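Local coordinates for leucine-rich repeat protein (Bacteroides thetaiotaomicron, PDB 4ECN) that is of unknown function but, as an extracellular leucine-rich repeat protein, probably binds other proteins through its curved repeat array, at residues Gln345-Lys350 and Ile444-Lys449; Asn489-Thr494 and Asp513-Gln518; Leu692-Ser697 and Gly722-Thr727; Arg796-Gly801 and Glu823-Gln828; Ser807-Gln812 and Gln828-Asp833. All blocks are in the same frame, centred on the assembly; numbering follows the deposited sequence.

Contact 1 (Gln345-Lys350 and Ile444-Lys449)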
# COMPACT_ATOMS: atom_id res chain seq x y z
N GLN A 345 17.44 -18.75 -1.54
CA GLN A 345 18.57 -18.54 -2.43
C GLN A 345 18.95 -17.06 -2.53
O GLN A 345 20.12 -16.73 -2.70
CB GLN A 345 18.23 -19.11 -3.83
CG GLN A 345 19.24 -18.83 -4.95
CD GLN A 345 20.68 -19.15 -4.60
OE1 GLN A 345 20.99 -20.14 -3.91
NE2 GLN A 345 21.59 -18.31 -5.06
N LEU A 346 17.96 -16.18 -2.42
CA LEU A 346 18.11 -14.73 -2.64
C LEU A 346 18.78 -14.04 -1.45
O LEU A 346 18.31 -13.01 -0.99
CB LEU A 346 16.71 -14.15 -2.90
CG LEU A 346 15.90 -14.87 -4.01
CD1 LEU A 346 14.47 -14.37 -4.08
CD2 LEU A 346 16.59 -14.77 -5.36
N THR A 347 19.95 -14.55 -1.03
CA THR A 347 20.71 -14.12 0.15
C THR A 347 21.16 -12.61 0.12
O THR A 347 21.48 -12.07 1.19
CB THR A 347 21.95 -15.01 0.32
OG1 THR A 347 22.77 -15.00 -0.86
CG2 THR A 347 21.57 -16.43 0.71
N GLU A 348 21.13 -11.94 -1.05
CA GLU A 348 21.48 -10.52 -1.14
C GLU A 348 20.20 -9.65 -0.98
O GLU A 348 20.26 -8.44 -1.11
CB GLU A 348 22.20 -10.20 -2.47
CG GLU A 348 23.50 -10.95 -2.68
CD GLU A 348 24.60 -10.69 -1.66
OE1 GLU A 348 24.82 -9.51 -1.32
OE2 GLU A 348 25.25 -11.67 -1.22
N LEU A 349 19.07 -10.28 -0.68
CA LEU A 349 17.77 -9.64 -0.49
C LEU A 349 17.81 -8.75 0.75
O LEU A 349 18.19 -9.20 1.83
CB LEU A 349 16.70 -10.75 -0.38
CG LEU A 349 15.24 -10.51 -0.75
CD1 LEU A 349 15.09 -9.71 -2.01
CD2 LEU A 349 14.53 -11.84 -0.92
N LYS A 350 17.48 -7.46 0.58
CA LYS A 350 17.51 -6.46 1.64
C LYS A 350 16.11 -5.92 1.97
O LYS A 350 15.87 -5.50 3.10
CB LYS A 350 18.46 -5.32 1.26
CG LYS A 350 19.92 -5.71 1.44
CD LYS A 350 20.84 -4.50 1.48
CE LYS A 350 22.18 -4.78 2.11
NZ LYS A 350 22.07 -5.06 3.58
N ILE A 444 13.15 -17.94 4.81
CA ILE A 444 13.25 -16.51 5.10
C ILE A 444 14.41 -16.29 6.12
O ILE A 444 15.08 -15.25 6.07
CB ILE A 444 11.84 -16.01 5.62
CG1 ILE A 444 10.76 -16.12 4.53
CG2 ILE A 444 11.82 -14.62 6.22
CD1 ILE A 444 11.07 -15.41 3.19
N GLN A 445 14.70 -17.30 6.98
CA GLN A 445 15.78 -17.31 7.98
C GLN A 445 17.19 -17.32 7.38
O GLN A 445 18.18 -17.25 8.14
CB GLN A 445 15.65 -18.56 8.87
CG GLN A 445 14.62 -18.48 9.96
CD GLN A 445 14.43 -19.81 10.62
OE1 GLN A 445 13.78 -20.70 10.08
NE2 GLN A 445 14.98 -19.97 11.81
N ARG A 446 17.30 -17.52 6.05
CA ARG A 446 18.58 -17.57 5.36
C ARG A 446 18.94 -16.19 4.76
O ARG A 446 20.09 -15.97 4.41
CB ARG A 446 18.55 -18.66 4.27
CG ARG A 446 19.92 -19.17 3.84
CD ARG A 446 19.82 -20.24 2.78
NE ARG A 446 21.13 -20.78 2.40
CZ ARG A 446 21.75 -20.57 1.23
NH1 ARG A 446 21.16 -19.85 0.28
NH2 ARG A 446 22.93 -21.11 0.99
N LEU A 447 17.96 -15.27 4.69
CA LEU A 447 18.09 -13.92 4.14
C LEU A 447 18.61 -12.98 5.22
O LEU A 447 17.88 -12.15 5.76
CB LEU A 447 16.72 -13.47 3.60
CG LEU A 447 16.00 -14.45 2.68
CD1 LEU A 447 14.66 -13.91 2.28
CD2 LEU A 447 16.83 -14.78 1.45
N THR A 448 19.89 -13.15 5.57
CA THR A 448 20.58 -12.47 6.67
C THR A 448 20.77 -10.97 6.42
O THR A 448 20.91 -10.23 7.41
CB THR A 448 21.92 -13.15 6.93
OG1 THR A 448 22.66 -13.22 5.69
CG2 THR A 448 21.75 -14.56 7.51
N LYS A 449 20.75 -10.50 5.15
CA LYS A 449 20.95 -9.07 4.83
C LYS A 449 19.61 -8.30 4.81
O LYS A 449 19.62 -7.08 4.61
CB LYS A 449 21.66 -8.90 3.49
CG LYS A 449 23.12 -9.30 3.53
CD LYS A 449 23.86 -8.90 2.27
CE LYS A 449 25.20 -9.61 2.16
NZ LYS A 449 26.02 -9.04 1.07

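Contact 2 (Asn489-Thr494 and Asp513-Gln518)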
# COMPACT_ATOMS: atom_id res chain seq x y z
N ASN A 489 20.15 -14.48 13.27
CA ASN A 489 21.11 -14.00 12.27
C ASN A 489 20.57 -12.83 11.43
O ASN A 489 21.34 -12.22 10.68
CB ASN A 489 21.51 -15.13 11.34
CG ASN A 489 22.21 -16.27 12.04
OD1 ASN A 489 21.86 -17.43 11.85
ND2 ASN A 489 23.20 -15.95 12.89
N LEU A 490 19.27 -12.48 11.57
CA LEU A 490 18.72 -11.35 10.81
C LEU A 490 18.89 -10.12 11.68
O LEU A 490 17.91 -9.54 12.16
CB LEU A 490 17.26 -11.57 10.35
CG LEU A 490 16.82 -12.92 9.77
CD1 LEU A 490 15.56 -12.77 9.00
CD2 LEU A 490 17.85 -13.54 8.84
N LYS A 491 20.15 -9.74 11.92
CA LYS A 491 20.57 -8.64 12.79
C LYS A 491 20.41 -7.26 12.08
O LYS A 491 20.67 -6.22 12.69
CB LYS A 491 22.02 -8.87 13.26
CG LYS A 491 22.23 -10.21 13.97
CD LYS A 491 23.63 -10.37 14.57
CE LYS A 491 23.98 -11.78 15.00
NZ LYS A 491 24.27 -12.68 13.84
N ASP A 492 19.93 -7.26 10.81
CA ASP A 492 19.67 -6.05 10.03
C ASP A 492 18.16 -5.79 9.85
O ASP A 492 17.80 -4.72 9.37
CB ASP A 492 20.33 -6.16 8.64
CG ASP A 492 21.82 -5.84 8.55
OD1 ASP A 492 22.51 -5.87 9.61
OD2 ASP A 492 22.30 -5.57 7.41
N LEU A 493 17.30 -6.78 10.21
CA LEU A 493 15.84 -6.69 10.07
C LEU A 493 15.25 -5.84 11.20
O LEU A 493 15.03 -6.32 12.31
CB LEU A 493 15.19 -8.10 10.02
CG LEU A 493 13.65 -8.20 9.82
CD1 LEU A 493 13.17 -7.40 8.62
CD2 LEU A 493 13.22 -9.61 9.66
N THR A 494 14.96 -4.57 10.87
CA THR A 494 14.44 -3.58 11.82
C THR A 494 12.97 -3.29 11.61
O THR A 494 12.31 -2.82 12.54
CB THR A 494 15.23 -2.28 11.67
OG1 THR A 494 15.10 -1.79 10.33
CG2 THR A 494 16.69 -2.45 12.01
N ASP A 513 11.78 -13.68 18.11
CA ASP A 513 13.13 -14.21 17.93
C ASP A 513 14.00 -13.27 17.09
O ASP A 513 15.16 -13.58 16.81
CB ASP A 513 13.07 -15.61 17.29
CG ASP A 513 12.27 -16.65 18.07
OD1 ASP A 513 12.03 -16.43 19.29
OD2 ASP A 513 11.89 -17.68 17.47
N LEU A 514 13.45 -12.10 16.72
CA LEU A 514 14.18 -11.11 15.93
C LEU A 514 15.08 -10.33 16.85
O LEU A 514 14.63 -9.85 17.90
CB LEU A 514 13.24 -10.20 15.12
CG LEU A 514 12.54 -10.86 13.91
CD1 LEU A 514 11.49 -9.97 13.31
CD2 LEU A 514 13.54 -11.29 12.82
N PRO A 515 16.37 -10.20 16.48
CA PRO A 515 17.34 -9.50 17.36
C PRO A 515 17.21 -7.98 17.42
O PRO A 515 17.34 -7.42 18.51
CB PRO A 515 18.70 -9.83 16.74
CG PRO A 515 18.45 -10.86 15.74
CD PRO A 515 17.04 -10.75 15.29
N GLU A 516 16.99 -7.32 16.26
CA GLU A 516 17.01 -5.87 16.17
C GLU A 516 15.72 -5.25 15.61
O GLU A 516 15.78 -4.27 14.87
CB GLU A 516 18.19 -5.46 15.26
CG GLU A 516 19.55 -5.87 15.82
CD GLU A 516 19.97 -5.24 17.14
OE1 GLU A 516 19.56 -4.09 17.42
OE2 GLU A 516 20.75 -5.89 17.87
N LEU A 517 14.55 -5.75 16.03
CA LEU A 517 13.27 -5.20 15.58
C LEU A 517 13.07 -3.80 16.19
O LEU A 517 13.34 -3.60 17.37
CB LEU A 517 12.12 -6.16 15.96
CG LEU A 517 10.68 -5.83 15.51
CD1 LEU A 517 10.56 -5.76 14.01
CD2 LEU A 517 9.68 -6.85 16.05
N GLN A 518 12.65 -2.84 15.37
CA GLN A 518 12.47 -1.45 15.76
C GLN A 518 11.08 -0.92 15.45
O GLN A 518 10.56 -0.11 16.22
CB GLN A 518 13.49 -0.57 15.04
CG GLN A 518 14.93 -0.77 15.47
CD GLN A 518 15.85 0.12 14.68
OE1 GLN A 518 15.43 0.91 13.83
NE2 GLN A 518 17.12 0.02 14.95
O HOH W 1 16.15 -8.16 13.75

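Contact 3 (Leu692-Ser697 and Gly722-Thr727)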
# COMPACT_ATOMS: atom_id res chain seq x y z
N LEU A 692 -6.16 26.48 31.58
CA LEU A 692 -5.21 26.45 30.48
C LEU A 692 -4.42 27.76 30.40
O LEU A 692 -3.22 27.74 30.18
CB LEU A 692 -5.94 26.20 29.17
CG LEU A 692 -6.66 24.86 29.00
CD1 LEU A 692 -7.45 24.83 27.69
CD2 LEU A 692 -5.69 23.71 29.03
N PHE A 693 -5.07 28.88 30.58
CA PHE A 693 -4.48 30.20 30.46
C PHE A 693 -3.71 30.56 31.73
O PHE A 693 -2.56 31.03 31.65
CB PHE A 693 -5.60 31.21 30.15
CG PHE A 693 -6.28 30.83 28.85
CD1 PHE A 693 -5.67 31.09 27.63
CD2 PHE A 693 -7.47 30.11 28.86
CE1 PHE A 693 -6.26 30.67 26.43
CE2 PHE A 693 -8.05 29.69 27.67
CZ PHE A 693 -7.46 30.00 26.46
N ALA A 694 -4.31 30.27 32.90
CA ALA A 694 -3.71 30.49 34.21
C ALA A 694 -2.35 29.80 34.30
O ALA A 694 -1.46 30.34 34.94
CB ALA A 694 -4.63 29.98 35.29
N THR A 695 -2.17 28.67 33.59
CA THR A 695 -0.92 27.89 33.59
C THR A 695 0.05 28.32 32.44
O THR A 695 1.08 27.66 32.21
CB THR A 695 -1.20 26.39 33.51
OG1 THR A 695 -2.09 26.12 32.44
CG2 THR A 695 -1.78 25.86 34.77
N GLY A 696 -0.26 29.43 31.78
CA GLY A 696 0.58 29.99 30.71
C GLY A 696 0.79 29.11 29.49
O GLY A 696 1.89 29.12 28.92
N SER A 697 -0.26 28.37 29.08
CA SER A 697 -0.25 27.49 27.92
C SER A 697 -0.16 28.33 26.62
O SER A 697 -0.94 29.27 26.45
CB SER A 697 -1.47 26.59 27.92
OG SER A 697 -1.46 25.72 29.04
N GLY A 722 -4.68 42.05 36.08
CA GLY A 722 -3.62 41.66 35.17
C GLY A 722 -4.13 40.69 34.14
O GLY A 722 -5.34 40.43 34.05
N ASN A 723 -3.20 40.16 33.34
CA ASN A 723 -3.43 39.15 32.31
C ASN A 723 -2.51 38.00 32.49
O ASN A 723 -1.41 38.19 33.01
CB ASN A 723 -3.25 39.73 30.90
CG ASN A 723 -4.33 40.65 30.44
OD1 ASN A 723 -5.53 40.38 30.58
ND2 ASN A 723 -3.93 41.71 29.78
N TYR A 724 -2.92 36.82 32.03
CA TYR A 724 -2.05 35.66 32.07
C TYR A 724 -1.01 35.81 30.92
O TYR A 724 -1.30 36.42 29.89
CB TYR A 724 -2.84 34.35 32.01
CG TYR A 724 -3.72 34.12 33.22
CD1 TYR A 724 -3.18 34.13 34.51
CD2 TYR A 724 -5.06 33.79 33.08
CE1 TYR A 724 -3.97 33.88 35.63
CE2 TYR A 724 -5.86 33.51 34.19
CZ TYR A 724 -5.31 33.55 35.47
OH TYR A 724 -6.12 33.31 36.56
N LYS A 725 0.23 35.33 31.20
CA LYS A 725 1.48 35.39 30.45
C LYS A 725 1.31 35.18 28.94
O LYS A 725 1.93 35.94 28.18
CB LYS A 725 2.41 34.31 31.01
CG LYS A 725 3.85 34.23 30.50
CD LYS A 725 4.44 32.90 30.99
CE LYS A 725 5.91 32.73 30.74
NZ LYS A 725 6.40 31.46 31.34
N ASN A 726 0.50 34.19 28.49
CA ASN A 726 0.43 33.91 27.05
C ASN A 726 -0.95 34.09 26.39
O ASN A 726 -1.07 33.80 25.19
CB ASN A 726 0.87 32.49 26.80
CG ASN A 726 2.36 32.34 26.83
OD1 ASN A 726 3.12 33.16 26.28
ND2 ASN A 726 2.82 31.24 27.44
N THR A 727 -1.93 34.66 27.11
CA THR A 727 -3.29 34.94 26.61
C THR A 727 -3.23 35.72 25.25
O THR A 727 -4.02 35.41 24.36
CB THR A 727 -4.08 35.74 27.67
OG1 THR A 727 -4.07 35.02 28.89
CG2 THR A 727 -5.53 35.94 27.29
O HOH W 2 -1.61 32.27 29.33

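Contact 4 (Arg796-Gly801 and Glu823-Gln828)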
# COMPACT_ATOMS: atom_id res chain seq x y z
N ARG A 796 -32.05 40.53 17.31
CA ARG A 796 -32.71 41.53 16.47
C ARG A 796 -31.88 42.80 16.20
O ARG A 796 -32.18 43.52 15.24
CB ARG A 796 -34.03 42.00 17.12
CG ARG A 796 -35.10 40.95 17.27
CD ARG A 796 -36.44 41.64 17.41
NE ARG A 796 -37.02 41.61 18.76
CZ ARG A 796 -37.78 40.62 19.23
NH1 ARG A 796 -37.99 39.53 18.50
NH2 ARG A 796 -38.30 40.70 20.45
N GLN A 797 -30.94 43.14 17.08
CA GLN A 797 -30.26 44.41 16.87
C GLN A 797 -28.92 44.21 16.15
O GLN A 797 -28.11 43.35 16.51
CB GLN A 797 -30.07 45.17 18.21
CG GLN A 797 -29.45 46.58 18.10
CD GLN A 797 -30.10 47.50 17.08
OE1 GLN A 797 -31.32 47.53 16.91
NE2 GLN A 797 -29.28 48.28 16.40
N TRP A 798 -28.70 45.03 15.10
CA TRP A 798 -27.48 45.06 14.32
C TRP A 798 -26.38 45.68 15.17
O TRP A 798 -26.70 46.61 15.92
CB TRP A 798 -27.75 45.85 13.04
CG TRP A 798 -26.54 46.25 12.26
CD1 TRP A 798 -25.85 47.42 12.36
CD2 TRP A 798 -25.87 45.49 11.24
NE1 TRP A 798 -24.79 47.43 11.49
CE2 TRP A 798 -24.78 46.25 10.79
CE3 TRP A 798 -26.08 44.21 10.69
CZ2 TRP A 798 -23.90 45.80 9.80
CZ3 TRP A 798 -25.22 43.77 9.68
CH2 TRP A 798 -24.15 44.55 9.25
N PRO A 799 -25.10 45.21 15.10
CA PRO A 799 -24.05 45.81 15.94
C PRO A 799 -23.53 47.13 15.36
O PRO A 799 -22.47 47.17 14.73
CB PRO A 799 -22.97 44.73 15.95
CG PRO A 799 -23.13 44.04 14.67
CD PRO A 799 -24.57 44.09 14.29
N THR A 800 -24.27 48.22 15.60
CA THR A 800 -23.99 49.56 15.11
C THR A 800 -22.59 50.00 15.57
O THR A 800 -22.31 50.02 16.77
CB THR A 800 -25.10 50.53 15.56
OG1 THR A 800 -26.38 49.99 15.25
CG2 THR A 800 -24.96 51.89 14.92
N GLY A 801 -21.73 50.30 14.59
CA GLY A 801 -20.35 50.71 14.74
C GLY A 801 -19.37 49.69 14.18
O GLY A 801 -18.17 49.98 14.07
N GLU A 823 -26.20 51.77 9.52
CA GLU A 823 -24.81 51.90 9.08
C GLU A 823 -24.66 51.83 7.56
O GLU A 823 -25.29 51.00 6.90
CB GLU A 823 -23.91 50.81 9.68
CG GLU A 823 -23.66 50.92 11.16
CD GLU A 823 -22.46 50.11 11.57
OE1 GLU A 823 -21.33 50.62 11.44
OE2 GLU A 823 -22.64 48.97 12.05
N LYS A 824 -23.78 52.68 7.03
CA LYS A 824 -23.36 52.69 5.63
C LYS A 824 -22.28 51.60 5.53
O LYS A 824 -21.29 51.64 6.26
CB LYS A 824 -22.87 54.10 5.23
CG LYS A 824 -22.46 54.28 3.77
CD LYS A 824 -21.80 55.66 3.51
CE LYS A 824 -21.43 55.85 2.05
NZ LYS A 824 -20.64 57.09 1.80
N LEU A 825 -22.55 50.56 4.71
CA LEU A 825 -21.61 49.45 4.58
C LEU A 825 -20.33 49.91 3.94
O LEU A 825 -20.34 50.78 3.06
CB LEU A 825 -22.17 48.27 3.78
CG LEU A 825 -23.36 47.53 4.36
CD1 LEU A 825 -23.83 46.46 3.40
CD2 LEU A 825 -23.03 46.92 5.72
N THR A 826 -19.22 49.34 4.40
CA THR A 826 -17.91 49.69 3.89
C THR A 826 -17.51 48.67 2.84
O THR A 826 -17.93 47.50 2.93
CB THR A 826 -16.88 49.80 5.03
OG1 THR A 826 -16.74 48.56 5.74
CG2 THR A 826 -17.18 50.96 5.98
N PRO A 827 -16.70 49.07 1.82
CA PRO A 827 -16.25 48.09 0.82
C PRO A 827 -15.18 47.17 1.38
O PRO A 827 -14.84 46.16 0.76
CB PRO A 827 -15.70 48.96 -0.31
CG PRO A 827 -15.31 50.23 0.32
CD PRO A 827 -16.13 50.42 1.56
N GLN A 828 -14.63 47.54 2.56
CA GLN A 828 -13.57 46.83 3.26
C GLN A 828 -14.10 45.51 3.84
O GLN A 828 -13.45 44.47 3.69
CB GLN A 828 -12.96 47.72 4.36
CG GLN A 828 -12.12 48.89 3.83
CD GLN A 828 -12.89 50.10 3.36
OE1 GLN A 828 -13.79 50.62 4.05
NE2 GLN A 828 -12.48 50.65 2.22
O HOH W 3 -27.36 50.82 12.18

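Contact 5 (Ser807-Gln812 and Gln828-Asp833)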
# COMPACT_ATOMS: atom_id res chain seq x y z
N SER A 807 -9.87 45.69 10.78
CA SER A 807 -9.36 44.54 10.02
C SER A 807 -10.45 43.59 9.53
O SER A 807 -10.15 42.66 8.77
CB SER A 807 -8.37 43.75 10.86
OG SER A 807 -7.25 44.55 11.19
N LEU A 808 -11.70 43.82 9.96
CA LEU A 808 -12.87 42.97 9.69
C LEU A 808 -13.19 42.86 8.19
O LEU A 808 -13.46 43.86 7.52
CB LEU A 808 -14.11 43.48 10.45
CG LEU A 808 -15.25 42.49 10.63
CD1 LEU A 808 -14.79 41.14 11.18
CD2 LEU A 808 -16.31 43.06 11.52
N ILE A 809 -13.16 41.63 7.68
CA ILE A 809 -13.42 41.27 6.29
C ILE A 809 -14.76 40.54 6.18
O ILE A 809 -15.58 40.89 5.31
CB ILE A 809 -12.26 40.39 5.72
CG1 ILE A 809 -10.99 41.21 5.53
CG2 ILE A 809 -12.65 39.68 4.41
CD1 ILE A 809 -9.80 40.34 5.38
N GLN A 810 -14.96 39.49 7.01
CA GLN A 810 -16.16 38.67 6.98
C GLN A 810 -16.98 38.78 8.27
O GLN A 810 -16.45 38.73 9.38
CB GLN A 810 -15.77 37.20 6.74
CG GLN A 810 -16.97 36.32 6.42
CD GLN A 810 -16.63 34.97 5.85
OE1 GLN A 810 -15.47 34.61 5.66
NE2 GLN A 810 -17.66 34.18 5.59
N LEU A 811 -18.29 38.90 8.09
CA LEU A 811 -19.30 38.92 9.13
C LEU A 811 -20.43 37.97 8.76
O LEU A 811 -20.92 38.01 7.62
CB LEU A 811 -19.85 40.33 9.37
CG LEU A 811 -20.98 40.45 10.39
CD1 LEU A 811 -20.55 39.98 11.79
CD2 LEU A 811 -21.48 41.87 10.48
N GLN A 812 -20.85 37.13 9.72
CA GLN A 812 -21.98 36.22 9.53
C GLN A 812 -22.99 36.49 10.62
O GLN A 812 -22.72 36.24 11.80
CB GLN A 812 -21.56 34.75 9.51
CG GLN A 812 -20.78 34.39 8.26
CD GLN A 812 -20.40 32.94 8.19
OE1 GLN A 812 -20.31 32.24 9.20
NE2 GLN A 812 -20.12 32.48 7.00
N GLN A 828 -14.63 47.54 2.56
CA GLN A 828 -13.57 46.83 3.26
C GLN A 828 -14.10 45.51 3.84
O GLN A 828 -13.45 44.47 3.69
CB GLN A 828 -12.96 47.72 4.36
CG GLN A 828 -12.12 48.89 3.83
CD GLN A 828 -12.89 50.10 3.36
OE1 GLN A 828 -13.79 50.62 4.05
NE2 GLN A 828 -12.48 50.65 2.22
N LEU A 829 -15.28 45.54 4.50
CA LEU A 829 -15.98 44.36 5.02
C LEU A 829 -16.76 43.79 3.84
O LEU A 829 -17.96 44.06 3.69
CB LEU A 829 -16.88 44.76 6.23
CG LEU A 829 -17.27 43.69 7.28
CD1 LEU A 829 -18.10 44.31 8.39
CD2 LEU A 829 -18.04 42.51 6.67
N TYR A 830 -16.03 43.08 2.94
CA TYR A 830 -16.57 42.67 1.65
C TYR A 830 -17.18 41.24 1.62
O TYR A 830 -17.57 40.82 0.53
CB TYR A 830 -15.49 42.79 0.57
CG TYR A 830 -14.30 41.86 0.71
CD1 TYR A 830 -14.30 40.61 0.11
CD2 TYR A 830 -13.13 42.29 1.33
CE1 TYR A 830 -13.19 39.76 0.19
CE2 TYR A 830 -12.01 41.46 1.40
CZ TYR A 830 -12.04 40.20 0.83
OH TYR A 830 -10.95 39.36 0.89
N ILE A 831 -17.30 40.53 2.77
CA ILE A 831 -17.98 39.21 2.83
C ILE A 831 -19.06 39.30 3.89
O ILE A 831 -18.75 39.16 5.07
CB ILE A 831 -17.06 37.99 3.06
CG1 ILE A 831 -15.79 38.04 2.20
CG2 ILE A 831 -17.85 36.70 2.83
CD1 ILE A 831 -14.76 37.06 2.58
N LEU A 832 -20.33 39.57 3.50
CA LEU A 832 -21.40 39.77 4.48
C LEU A 832 -22.56 38.81 4.27
O LEU A 832 -23.14 38.79 3.19
CB LEU A 832 -21.91 41.22 4.39
CG LEU A 832 -22.93 41.67 5.44
CD1 LEU A 832 -22.29 41.79 6.80
CD2 LEU A 832 -23.52 43.02 5.08
N ASP A 833 -22.92 38.06 5.33
CA ASP A 833 -24.05 37.13 5.33
C ASP A 833 -25.19 37.71 6.16
O ASP A 833 -25.11 37.77 7.38
CB ASP A 833 -23.66 35.72 5.83
CG ASP A 833 -24.81 34.79 6.21
OD1 ASP A 833 -25.83 34.75 5.47
OD2 ASP A 833 -24.66 34.04 7.20

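Contact 1 (Gln345-Lys350 and Ile444-Lys449)
Two successive turns of the leucine-rich repeat solenoid stack here through the loops that lead into strands 351-353 and 452-456, and K449 and L447 give up the largest areas to the contact. L447 packs against the type I turn L346-L349: its CD2 lies against the backbone of L346 and T347, while its CD1 packs on L349 CD2 at 3.8 Å, the two side chains running alongside each other in one direction. K449 runs extended beyond CG alongside E348, its CG and CD passing T347 O. The glutamate chain folds back at chi2 (-61°), which brings OE1 to K449 NZ in a salt bridge of 2.7 Å; the ammonium comes in on the syn side, 21° out of the carboxylate plane. K350 curls over K449, bent at its last torsion, for a weak hydrogen bond of 3.3 Å from NZ to K449 O. At the other end T347 CG2 sits 3.5 Å from R446 NH1. The guanidinium is fixed mainly from outside, by a salt bridge from NE to E483 and a hydrogen bond from NH1 to G344 O. L346 and L349 also pack on strand 325-329, helix 266-280 adjoins Q345 and L346, and helix 475-480 flanks Q345 and R446.

Contact 2 (Asn489-Thr494 and Asp513-Gln518)
L493 lays its CD2 against L514 CD2 at 3.6 Å, the two leucines crossing at a slant; with CG anti to the backbone N (chi1 -178°), L493 can send this methyl across to the next turn. Farther back, L490 CB approaches the same L514 methyl more loosely. P515 sets the edge of its ring on the L490 carbonyl, CD 3.5 Å from L490 O, and E516 lays CG against K491 O. A water bridges the two loops: it donates to both L490 O and L493 O and accepts from E516 N at 2.8 Å, so both carbonyls and the amide are satisfied. Beyond it the backbones join directly, Q518 N to T494 O at 2.9 Å. T494 and Q518 run alongside each other, T494 CG2 3.8 Å from Q518 CD; their polar ends turn to K380 and R384. Leucines facing inward from one turn to the next, with backbone bonding resuming just before strands 495-499 and 519-521, are characteristic of the leucine-rich repeat solenoid.

Contact 3 (Leu692-Ser697 and Gly722-Thr727)
The short, weakly bonded helix around 692-694 closes in a Schellman motif, S697 N bonding to L692 O and G696 N to F693 O, with G696 at positive phi as the C-prime residue, and the type I turn Y724-T727 lies against this end. Y724 puts its ring flat over A694: the alanine CA stands 3.4 Å from the ring centroid and only 2° off the normal, a CH-pi contact, while A694 CB lies 3.6 Å from Y724 CZ. F693 CB meets Y724 CD2 at 3.9 Å. N726, its CG anti to the carbonyl carbon (chi1 -78°), directs ND2 onto G696 O at 2.7 Å; the acceptor lies in the amide plane, but the nitrogen stands well above the plane of the carbonyl. Between these two grips a water donates to F693 O at 2.8 Å and accepts from N726 N at 3.0 Å, tying the helix end to the turn. S697 OG also bonds to L692 O, in the carbonyl plane on a lone pair, and is held in turn by I673 N. Helix 690-694 follows strand 675-679 and precedes strand 701-703, probably on the convex side, as in other leucine-rich repeat proteins, and the turn that covers its end precedes strand 732-734.

Contact 4 (Arg796-Gly801 and Glu823-Gln828)
With CG anti to the backbone N (chi1 166°), W798 swings its indole toward E823, whose chain, extended beyond CG, delivers its carboxylate to the ring's N-H edge. W798 NE1 donates to E823 OE2 at 2.7 Å, an N-H...O angle of 145°. The oxygen is met on its anti side and is tilted somewhat from the ring plane, the two flat groups being turned 63° apart. The same OE2 takes a second, weak bond from G801 N at 3.0 Å, while OE1 is held by T803 OG1, so both carboxylate oxygens are engaged by the loop before strand 810-812. T800 adds a light apolar touch, CG2 4.1 Å from E823 CG. P799 CD stands over one face of the indole, toward its rim; L825 CD2 approaches W798 CZ2 obliquely at 4.3 Å. W798 and L825 both pack on L832 of strand 831-833. A carboxylate bonding to the preceding loop while aromatic and leucine side chains turn inward links two consecutive turns of this leucine-rich repeat solenoid, on the loops between its parallel strands.

Contact 5 (Ser807-Gln812 and Gln828-Asp833)
I809, L811, I831 and D833 form the first shell, their backbones joining strands 810-812 and 831-833 in parallel register, with the two axes 4.9 Å apart and 4° from parallel. Three bonds of about 3.0 to 3.1 Å run from I831 N to I809 O, from L811 N to I831 O and from D833 N to L811 O, the last two nearly along the C=O axis. On one face L811 and L832 run alongside each other, L811 CD2 to L832 CD1 at 3.8 Å, and L829, centre of an inverse gamma turn just before strand 831-833, joins them: its CD2 reaches L811 CB while its CD1 rests on L808 CD2. The other face carries Q810, I831, Q812 and D833. There I831 CG2 packs on the flat amide end of Q810, 3.7 Å from its CD, and the Q812 chain crosses D833. Y830, its CG between N and the carbonyl carbon (chi1 66°), lays its ring beside I809; I809 CG2 stands 3.9 Å from the ring centroid, over the face, as a CH-pi contact. Farther out, R410 holds Q810 OE1, R784 forms a salt bridge with D833 OD2, and helix 402-409 touches Q810 and Q812. Leucines L811 and L832 on one face and a mixed face of Q810, I831, Q812 and D833 on the other, across short parallel strands, fit the leucine-rich repeat sheet.

Overall arrangement
Along the chain the five follow the solenoid from its early turns to its late ones. Contacts 1 and 2 lie 13 Å apart between centres and touch, L490 CD2 packing on the backbone of 444-449; both precede strands of the mixed sheet that runs from 317-319 to 616-617. Contact 5 lies in the parallel sheet from 623-625 to 857-859, and contacts 3 and 4 in the segments joining its strands. Contact 3 is about 30 Å from contact 5, centre to centre. Contacts 4 and 5 alternate along the chain, share Q828 and meet where W798 packs on L811 and L832, and L825 on L832. With contacts 1 and 4 about 74 Å apart between centres, local turn-to-turn packing is repeated over a long, curved array.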